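Local coordinates for protein nucleoporin NUP82 (Chaetomium thermophilum, PDB 5CWW) that probably serves as a component of the nuclear pore complex, contributing to pore structure and to docking of transport factors, here represented by its N-terminal beta-propeller domain, at residues T192-E195 against V199-W202; F250-A255 against D280-C285; K62-G67 against D127-L132. All coordinates share one frame; numbering follows the deposited sequence.

Contact 1: residues T192-E195 against V199-W202; sequences TVTE and VRVW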
loop_
_atom_site.group_PDB
_atom_site.type_symbol
_atom_site.label_atom_id
_atom_site.label_comp_id
_atom_site.label_asym_id
_atom_site.label_seq_id
_atom_site.Cartn_x
_atom_site.Cartn_y
_atom_site.Cartn_z
ATOM N N THR B 192 0.667 -2.189 8.678
ATOM C CA THR B 192 0.424 -3.376 7.869
ATOM C C THR B 192 -0.826 -3.169 7.023
ATOM O O THR B 192 -1.762 -2.480 7.432
ATOM C CB THR B 192 0.264 -4.645 8.736
ATOM O OG1 THR B 192 -0.861 -4.507 9.618
ATOM C CG2 THR B 192 1.525 -4.898 9.555
ATOM N N VAL B 193 -0.822 -3.754 5.831
ATOM C CA VAL B 193 -1.953 -3.672 4.921
ATOM C C VAL B 193 -2.234 -5.059 4.357
ATOM O O VAL B 193 -1.317 -5.761 3.922
ATOM C CB VAL B 193 -1.693 -2.678 3.763
ATOM C CG1 VAL B 193 -2.953 -2.477 2.936
ATOM C CG2 VAL B 193 -1.199 -1.344 4.302
ATOM N N THR B 194 -3.507 -5.444 4.374
ATOM C CA THR B 194 -3.936 -6.744 3.877
ATOM C C THR B 194 -4.563 -6.611 2.496
ATOM O O THR B 194 -4.902 -5.506 2.071
ATOM C CB THR B 194 -4.951 -7.398 4.835
ATOM O OG1 THR B 194 -6.044 -6.501 5.056
ATOM C CG2 THR B 194 -4.296 -7.719 6.169
ATOM N N GLU B 195 -4.700 -7.736 1.798
ATOM C CA GLU B 195 -5.357 -7.767 0.493
ATOM C C GLU B 195 -6.746 -7.141 0.520
ATOM O O GLU B 195 -7.137 -6.458 -0.423
ATOM C CB GLU B 195 -5.472 -9.203 -0.021
ATOM C CG GLU B 195 -4.214 -9.744 -0.668
ATOM C CD GLU B 195 -4.441 -11.083 -1.342
ATOM O OE1 GLU B 195 -5.347 -11.825 -0.906
ATOM O OE2 GLU B 195 -3.716 -11.390 -2.314
ATOM N N VAL B 199 -6.104 -1.309 6.848
ATOM C CA VAL B 199 -4.877 -0.639 7.258
ATOM C C VAL B 199 -4.788 -0.655 8.776
ATOM O O VAL B 199 -5.716 -0.226 9.464
ATOM C CB VAL B 199 -4.822 0.815 6.743
ATOM C CG1 VAL B 199 -3.541 1.508 7.200
ATOM C CG2 VAL B 199 -4.926 0.843 5.224
ATOM N N ARG B 200 -3.674 -1.162 9.292
ATOM C CA ARG B 200 -3.482 -1.272 10.732
ATOM C C ARG B 200 -2.162 -0.658 11.175
ATOM O O ARG B 200 -1.095 -1.019 10.677
ATOM C CB ARG B 200 -3.556 -2.737 11.164
ATOM C CG ARG B 200 -4.981 -3.241 11.342
ATOM C CD ARG B 200 -5.006 -4.698 11.763
ATOM N NE ARG B 200 -5.029 -5.590 10.606
ATOM C CZ ARG B 200 -6.100 -6.239 10.158
ATOM N NH1 ARG B 200 -7.271 -6.127 10.766
ATOM N NH2 ARG B 200 -5.992 -7.019 9.093
ATOM N N VAL B 201 -2.261 0.288 12.103
ATOM C CA VAL B 201 -1.099 0.938 12.692
ATOM C C VAL B 201 -0.754 0.286 14.034
ATOM O O VAL B 201 -1.575 0.272 14.955
ATOM C CB VAL B 201 -1.348 2.444 12.901
ATOM C CG1 VAL B 201 -0.100 3.120 13.470
ATOM C CG2 VAL B 201 -1.773 3.109 11.588
ATOM N N TRP B 202 0.458 -0.253 14.135
ATOM C CA TRP B 202 0.948 -0.861 15.372
ATOM C C TRP B 202 2.067 -0.010 15.950
ATOM O O TRP B 202 3.022 0.317 15.245
ATOM C CB TRP B 202 1.464 -2.280 15.122
ATOM C CG TRP B 202 0.599 -3.110 14.225
ATOM C CD1 TRP B 202 0.520 -3.035 12.863
ATOM C CD2 TRP B 202 -0.293 -4.161 14.619
ATOM N NE1 TRP B 202 -0.371 -3.966 12.388
ATOM C CE2 TRP B 202 -0.884 -4.670 13.446
ATOM C CE3 TRP B 202 -0.651 -4.717 15.852
ATOM C CZ2 TRP B 202 -1.814 -5.707 13.469
ATOM C CZ3 TRP B 202 -1.576 -5.746 15.872
ATOM C CH2 TRP B 202 -2.145 -6.231 14.689
HETATM O O HOH W 1 -3.506 -4.796 8.180
#
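Trp202 NE1 gives its hydrogen to Thr192 OG1 at 2.9 Å, a nearly straight bond (173° at the hydrogen) that lies in the indole plane and meets the ring at its edge. The threonine methyl approaches the same end of the ring, with CG2 3.5 Å from NE1, and the two side chains cross at about a right angle. OG1 sits between the backbone N and the carbonyl carbon (chi1 61°), the rotamer that turns it toward the indole. A water lies 3.0 Å from Thr192 OG1 and also accepts a weak bond from Arg200 NE, linking the hydroxyl to the arginine. Arg200 bends at chi3 (-89°), and its NH2 reaches the methyl CG2 of Thr194 at 3.5 Å, near the guanidinium plane. Thr192 OG1 also hydrogen-bonds His168 NE2, giving the Trp-Thr-His line of hydrogen bonds familiar from the structural tetrad of WD40 propeller blades, here in the hairpin formed by strands 189-194 and 198-203. Behind these side chains, the antiparallel backbone pairs Thr192 with Arg200 through two bonds, Thr192 N to Arg200 O (2.9 Å) and Arg200 N to Thr192 O (3.0 Å). The next pair, Val193 and Val199, is non-hydrogen-bonded; its side chains occupy the other face of the sheet, where the two CG2 methyls are 4.4 Å apart and strand 272-276 of the following blade packs against both valines. At the turn, Thr194 OG1 hydrogen-bonds Asp196 OD1 and the backbone N of Ile198.

Contact 2: residues F250-A255 against D280-C285; sequences FDMEVA and DVYALC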
loop_
_atom_site.group_PDB
_atom_site.type_symbol
_atom_site.label_atom_id
_atom_site.label_comp_id
_atom_site.label_asym_id
_atom_site.label_seq_id
_atom_site.Cartn_x
_atom_site.Cartn_y
_atom_site.Cartn_z
ATOM N N PHE B 250 -12.224 -7.665 -5.640
ATOM C CA PHE B 250 -11.187 -7.529 -6.662
ATOM C C PHE B 250 -10.830 -6.069 -6.923
ATOM O O PHE B 250 -9.681 -5.755 -7.221
ATOM C CB PHE B 250 -11.624 -8.197 -7.973
ATOM C CG PHE B 250 -12.825 -7.562 -8.619
ATOM C CD1 PHE B 250 -12.694 -6.415 -9.384
ATOM C CD2 PHE B 250 -14.083 -8.128 -8.483
ATOM C CE1 PHE B 250 -13.795 -5.832 -9.983
ATOM C CE2 PHE B 250 -15.187 -7.551 -9.082
ATOM C CZ PHE B 250 -15.043 -6.403 -9.833
ATOM N N ASP B 251 -11.806 -5.176 -6.803
ATOM C CA ASP B 251 -11.590 -3.780 -7.170
ATOM C C ASP B 251 -10.800 -3.032 -6.101
ATOM O O ASP B 251 -10.169 -2.014 -6.394
ATOM C CB ASP B 251 -12.925 -3.073 -7.420
ATOM C CG ASP B 251 -12.886 -2.147 -8.632
ATOM O OD1 ASP B 251 -11.799 -1.943 -9.214
ATOM O OD2 ASP B 251 -13.951 -1.608 -8.996
ATOM N N MET B 252 -10.832 -3.538 -4.870
ATOM C CA MET B 252 -10.015 -2.980 -3.797
ATOM C C MET B 252 -9.109 -4.050 -3.194
ATOM O O MET B 252 -8.784 -4.009 -2.007
ATOM C CB MET B 252 -10.897 -2.350 -2.716
ATOM C CG MET B 252 -11.619 -1.090 -3.184
ATOM S SD MET B 252 -12.421 -0.165 -1.856
ATOM C CE MET B 252 -10.991 0.549 -1.040
ATOM N N GLU B 253 -8.716 -5.018 -4.016
ATOM C CA GLU B 253 -7.679 -5.964 -3.626
ATOM C C GLU B 253 -6.339 -5.241 -3.679
ATOM O O GLU B 253 -5.903 -4.819 -4.747
ATOM C CB GLU B 253 -7.671 -7.189 -4.541
ATOM C CG GLU B 253 -6.673 -8.261 -4.128
ATOM C CD GLU B 253 -6.566 -9.383 -5.140
ATOM O OE1 GLU B 253 -6.892 -10.534 -4.788
ATOM O OE2 GLU B 253 -6.150 -9.116 -6.287
ATOM N N VAL B 254 -5.683 -5.103 -2.531
ATOM C CA VAL B 254 -4.440 -4.341 -2.457
ATOM C C VAL B 254 -3.268 -5.133 -3.014
ATOM O O VAL B 254 -3.085 -6.305 -2.681
ATOM C CB VAL B 254 -4.118 -3.925 -1.007
ATOM C CG1 VAL B 254 -2.838 -3.089 -0.954
ATOM C CG2 VAL B 254 -5.282 -3.148 -0.405
ATOM N N ALA B 255 -2.483 -4.479 -3.868
ATOM C CA ALA B 255 -1.254 -5.059 -4.400
ATOM C C ALA B 255 -0.066 -4.652 -3.537
ATOM O O ALA B 255 0.793 -5.473 -3.227
ATOM C CB ALA B 255 -1.036 -4.621 -5.837
ATOM N N ASP B 280 -6.106 0.626 -9.734
ATOM C CA ASP B 280 -6.414 1.898 -9.091
ATOM C C ASP B 280 -5.383 2.269 -8.033
ATOM O O ASP B 280 -4.720 1.405 -7.454
ATOM C CB ASP B 280 -7.808 1.854 -8.463
ATOM C CG ASP B 280 -8.910 1.717 -9.497
ATOM O OD1 ASP B 280 -8.694 2.120 -10.658
ATOM O OD2 ASP B 280 -9.996 1.209 -9.146
ATOM N N VAL B 281 -5.268 3.570 -7.787
ATOM C CA VAL B 281 -4.333 4.110 -6.811
ATOM C C VAL B 281 -5.105 4.975 -5.827
ATOM O O VAL B 281 -6.000 5.722 -6.219
ATOM C CB VAL B 281 -3.217 4.944 -7.493
ATOM C CG1 VAL B 281 -2.341 5.641 -6.462
ATOM C CG2 VAL B 281 -2.372 4.063 -8.403
ATOM N N TYR B 282 -4.746 4.870 -4.551
ATOM C CA TYR B 282 -5.400 5.628 -3.494
ATOM C C TYR B 282 -4.371 6.282 -2.583
ATOM O O TYR B 282 -3.220 5.849 -2.520
ATOM C CB TYR B 282 -6.308 4.720 -2.661
ATOM C CG TYR B 282 -7.521 4.198 -3.392
ATOM C CD1 TYR B 282 -7.458 3.026 -4.132
ATOM C CD2 TYR B 282 -8.734 4.866 -3.326
ATOM C CE1 TYR B 282 -8.569 2.540 -4.793
ATOM C CE2 TYR B 282 -9.849 4.390 -3.985
ATOM C CZ TYR B 282 -9.762 3.226 -4.715
ATOM O OH TYR B 282 -10.871 2.747 -5.370
ATOM N N ALA B 283 -4.799 7.313 -1.863
ATOM C CA ALA B 283 -3.948 7.972 -0.881
ATOM C C ALA B 283 -4.733 8.285 0.387
ATOM O O ALA B 283 -5.905 8.648 0.326
ATOM C CB ALA B 283 -3.347 9.244 -1.464
ATOM N N LEU B 284 -4.072 8.129 1.530
ATOM C CA LEU B 284 -4.638 8.480 2.830
ATOM C C LEU B 284 -3.767 9.523 3.504
ATOM O O LEU B 284 -2.587 9.278 3.745
ATOM C CB LEU B 284 -4.731 7.255 3.739
ATOM C CG LEU B 284 -5.943 6.331 3.704
ATOM C CD1 LEU B 284 -5.716 5.226 4.722
ATOM C CD2 LEU B 284 -7.240 7.069 4.001
ATOM N N CYS B 285 -4.345 10.670 3.839
ATOM C CA CYS B 285 -3.571 11.746 4.446
ATOM C C CYS B 285 -4.446 12.668 5.292
ATOM O O CYS B 285 -5.491 13.113 4.828
ATOM C CB CYS B 285 -2.866 12.555 3.357
ATOM S SG CYS B 285 -2.017 14.022 3.954
HETATM O O HOH W 2 -10.488 0.619 -6.680
HETATM O O HOH W 3 -11.819 0.111 -10.951
#
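Asp280 OD2 receives hydrogens from two waters that tie it to Asp251 and Tyr282. One of them also donates to the backbone O of Asp251 and accepts from the tyrosine hydroxyl, the OH lying 2.5 Å from this water; both of its hydrogens and an acceptor site are thus engaged. It meets Tyr282 in the plane of the ring, at the edge. The second water donates to Asp251 OD1 (2.7 Å) and to Asp280 OD2 (2.8 Å), and so bridges two carboxylates whose nearest oxygens, OD1 of Asp251 and OD2 of Asp280, are 3.6 Å apart. Their planes are inclined by 38° and the side chains run obliquely to each other. Such close like charges would tend to raise the pKa of one of the acids, which the water hydrogens, and perhaps the basic side chain of another protein at Asp280, would offset. Asp251 OD2 has another partner, the backbone of that other protein chain, while basic side chains of that chain pack on Asp280 and Tyr282. Asp251 O is further held by Ser278 OG. Met252, the first residue to leave the helix, brings CG to 4.5 Å from Tyr282 OH, and both side chains also rest on Leu369. The arrangement joins the helical lead-in to strand 254-258 with strand 281-284 of the same beta-propeller blade, at a site where a partner protein docks.

Contact 3: residues K62-G67 against D127-L132; sequences KQIRWG and DFLAVL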
loop_
_atom_site.group_PDB
_atom_site.type_symbol
_atom_site.label_atom_id
_atom_site.label_comp_id
_atom_site.label_asym_id
_atom_site.label_seq_id
_atom_site.Cartn_x
_atom_site.Cartn_y
_atom_site.Cartn_z
ATOM N N LYS B 62 12.125 -21.138 6.384
ATOM C CA LYS B 62 11.641 -20.722 7.698
ATOM C C LYS B 62 12.758 -20.174 8.585
ATOM O O LYS B 62 12.578 -20.043 9.796
ATOM C CB LYS B 62 10.957 -21.896 8.405
ATOM C CG LYS B 62 9.729 -22.430 7.689
ATOM C CD LYS B 62 9.089 -23.565 8.473
ATOM C CE LYS B 62 7.808 -24.052 7.816
ATOM N NZ LYS B 62 8.042 -24.574 6.442
ATOM N N GLN B 63 13.904 -19.854 7.988
ATOM C CA GLN B 63 15.034 -19.313 8.741
ATOM C C GLN B 63 15.630 -18.087 8.056
ATOM O O GLN B 63 15.496 -17.912 6.844
ATOM C CB GLN B 63 16.119 -20.377 8.928
ATOM C CG GLN B 63 16.765 -20.847 7.633
ATOM C CD GLN B 63 17.794 -21.939 7.855
ATOM O OE1 GLN B 63 17.836 -22.565 8.915
ATOM N NE2 GLN B 63 18.641 -22.165 6.858
ATOM N N ILE B 64 16.284 -17.244 8.849
ATOM C CA ILE B 64 16.962 -16.057 8.342
ATOM C C ILE B 64 18.467 -16.194 8.544
ATOM O O ILE B 64 18.939 -16.370 9.667
ATOM C CB ILE B 64 16.469 -14.773 9.042
ATOM C CG1 ILE B 64 14.947 -14.650 8.933
ATOM C CG2 ILE B 64 17.150 -13.542 8.437
ATOM C CD1 ILE B 64 14.356 -13.532 9.772
ATOM N N ARG B 65 19.217 -16.117 7.450
ATOM C CA ARG B 65 20.669 -16.237 7.509
ATOM C C ARG B 65 21.309 -14.859 7.630
ATOM O O ARG B 65 21.154 -14.004 6.759
ATOM C CB ARG B 65 21.196 -16.986 6.286
ATOM C CG ARG B 65 20.618 -18.386 6.182
ATOM C CD ARG B 65 21.141 -19.151 4.988
ATOM N NE ARG B 65 20.616 -20.513 4.972
ATOM C CZ ARG B 65 20.445 -21.245 3.876
ATOM N NH1 ARG B 65 20.768 -20.760 2.686
ATOM N NH2 ARG B 65 19.961 -22.475 3.971
ATOM N N TRP B 66 22.016 -14.664 8.738
ATOM C CA TRP B 66 22.585 -13.374 9.106
ATOM C C TRP B 66 24.087 -13.340 8.843
ATOM O O TRP B 66 24.803 -14.273 9.203
ATOM C CB TRP B 66 22.294 -13.103 10.582
ATOM C CG TRP B 66 22.797 -11.799 11.102
ATOM C CD1 TRP B 66 22.936 -10.633 10.408
ATOM C CD2 TRP B 66 23.225 -11.527 12.439
ATOM N NE1 TRP B 66 23.426 -9.649 11.234
ATOM C CE2 TRP B 66 23.613 -10.174 12.486
ATOM C CE3 TRP B 66 23.320 -12.298 13.603
ATOM C CZ2 TRP B 66 24.088 -9.575 13.649
ATOM C CZ3 TRP B 66 23.792 -11.702 14.757
ATOM C CH2 TRP B 66 24.170 -10.353 14.772
ATOM N N GLY B 67 24.566 -12.268 8.219
ATOM C CA GLY B 67 25.984 -12.143 7.936
ATOM C C GLY B 67 26.455 -10.732 7.627
ATOM O O GLY B 67 25.703 -9.914 7.097
ATOM N N ASP B 127 16.769 -1.601 14.356
ATOM C CA ASP B 127 16.785 -2.428 15.559
ATOM C C ASP B 127 15.682 -3.488 15.517
ATOM O O ASP B 127 15.809 -4.542 16.142
ATOM C CB ASP B 127 16.639 -1.558 16.812
ATOM C CG ASP B 127 15.504 -0.557 16.702
ATOM O OD1 ASP B 127 14.964 -0.376 15.588
ATOM O OD2 ASP B 127 15.158 0.058 17.731
ATOM N N PHE B 128 14.610 -3.207 14.778
ATOM C CA PHE B 128 13.521 -4.167 14.580
ATOM C C PHE B 128 13.468 -4.648 13.133
ATOM O O PHE B 128 13.752 -3.889 12.204
ATOM C CB PHE B 128 12.162 -3.554 14.949
ATOM C CG PHE B 128 11.982 -3.260 16.417
ATOM C CD1 PHE B 128 12.979 -3.535 17.339
ATOM C CD2 PHE B 128 10.792 -2.712 16.873
ATOM C CE1 PHE B 128 12.796 -3.259 18.681
ATOM C CE2 PHE B 128 10.604 -2.438 18.211
ATOM C CZ PHE B 128 11.607 -2.713 19.117
ATOM N N LEU B 129 13.087 -5.909 12.951
ATOM C CA LEU B 129 12.921 -6.490 11.622
ATOM C C LEU B 129 11.557 -7.166 11.500
ATOM O O LEU B 129 11.256 -8.114 12.229
ATOM C CB LEU B 129 14.033 -7.498 11.331
ATOM C CG LEU B 129 13.998 -8.168 9.954
ATOM C CD1 LEU B 129 14.309 -7.160 8.853
ATOM C CD2 LEU B 129 14.967 -9.337 9.901
ATOM N N ALA B 130 10.738 -6.671 10.577
ATOM C CA ALA B 130 9.434 -7.265 10.308
ATOM C C ALA B 130 9.600 -8.483 9.407
ATOM O O ALA B 130 10.265 -8.408 8.373
ATOM C CB ALA B 130 8.503 -6.247 9.671
ATOM N N VAL B 131 8.995 -9.598 9.809
ATOM C CA VAL B 131 9.136 -10.872 9.107
ATOM C C VAL B 131 7.773 -11.392 8.666
ATOM O O VAL B 131 6.947 -11.776 9.496
ATOM C CB VAL B 131 9.820 -11.933 9.993
ATOM C CG1 VAL B 131 10.021 -13.233 9.221
ATOM C CG2 VAL B 131 11.152 -11.413 10.510
ATOM N N LEU B 132 7.549 -11.404 7.356
ATOM C CA LEU B 132 6.244 -11.733 6.792
ATOM C C LEU B 132 6.226 -13.061 6.050
ATOM O O LEU B 132 7.101 -13.348 5.232
ATOM C CB LEU B 132 5.787 -10.635 5.832
ATOM C CG LEU B 132 5.197 -9.358 6.426
ATOM C CD1 LEU B 132 6.235 -8.574 7.211
ATOM C CD2 LEU B 132 4.600 -8.504 5.315
#
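Ile64 and Val131 reach toward each other tip to tip across the interface between two sheets, CD1 of the isoleucine meeting CG2 of the valine at 3.9 Å. Leu129 stands two residues before Val131 on the same side of its strand, and its CD2 comes to 4.2 Å from the same CD1 of Ile64. A single methyl therefore faces two, with Leu129 CD2 and Val131 CG2 themselves 4.4 Å apart. The isoleucine chain is extended at chi2 (171°), which carries CD1 to the full length of the side chain, whereas the other branch, Ile64 CG2, stays 5.0 Å from Leu129 CD2. On the opposing strand, Val131 keeps CG1 anti to the backbone N (chi1 -177°) and turns CG2 to the isoleucine. All three residues are buried, and the contact consists of apolar packing alone. The backbones are far apart: the closest pair of alpha carbons, Ile64 and Val131, is 9.4 Å apart, a distance for side-chain layers and not for a shared sheet. Leu120 of strand 119-122 also touches Ile64, and Met122 and Leu142 adjoin Leu129. On the other side of strand 128-132, Ala130 and Leu132 pack on strand 175-180 of the next sheet. Face-to-face apolar packing of successive four-stranded antiparallel sheets is the way neighbouring blades of a beta-propeller are held together.

Overall arrangement
The three contacts follow the chain round the propeller. Contact 3 joins the sheet of 49-110 to that of 119-162, contact 1 lies within a hairpin of the sheet of 175-220, and contact 2 within the sheet that begins with strand 254-258. Contacts 1 and 2, whose centres are 13 Å apart, touch directly: Glu195 O lies 2.9 Å from Val254 N, a probable hydrogen bond, and Val193 CG1 packs on Val254 CG1 at 3.9 Å, so these two successive blades meet here. Contact 3 stands apart, about 20 Å from contact 1 and 28 Å from contact 2 between centres. Of the three, only contact 2 is touched by another protein chain of the assembly.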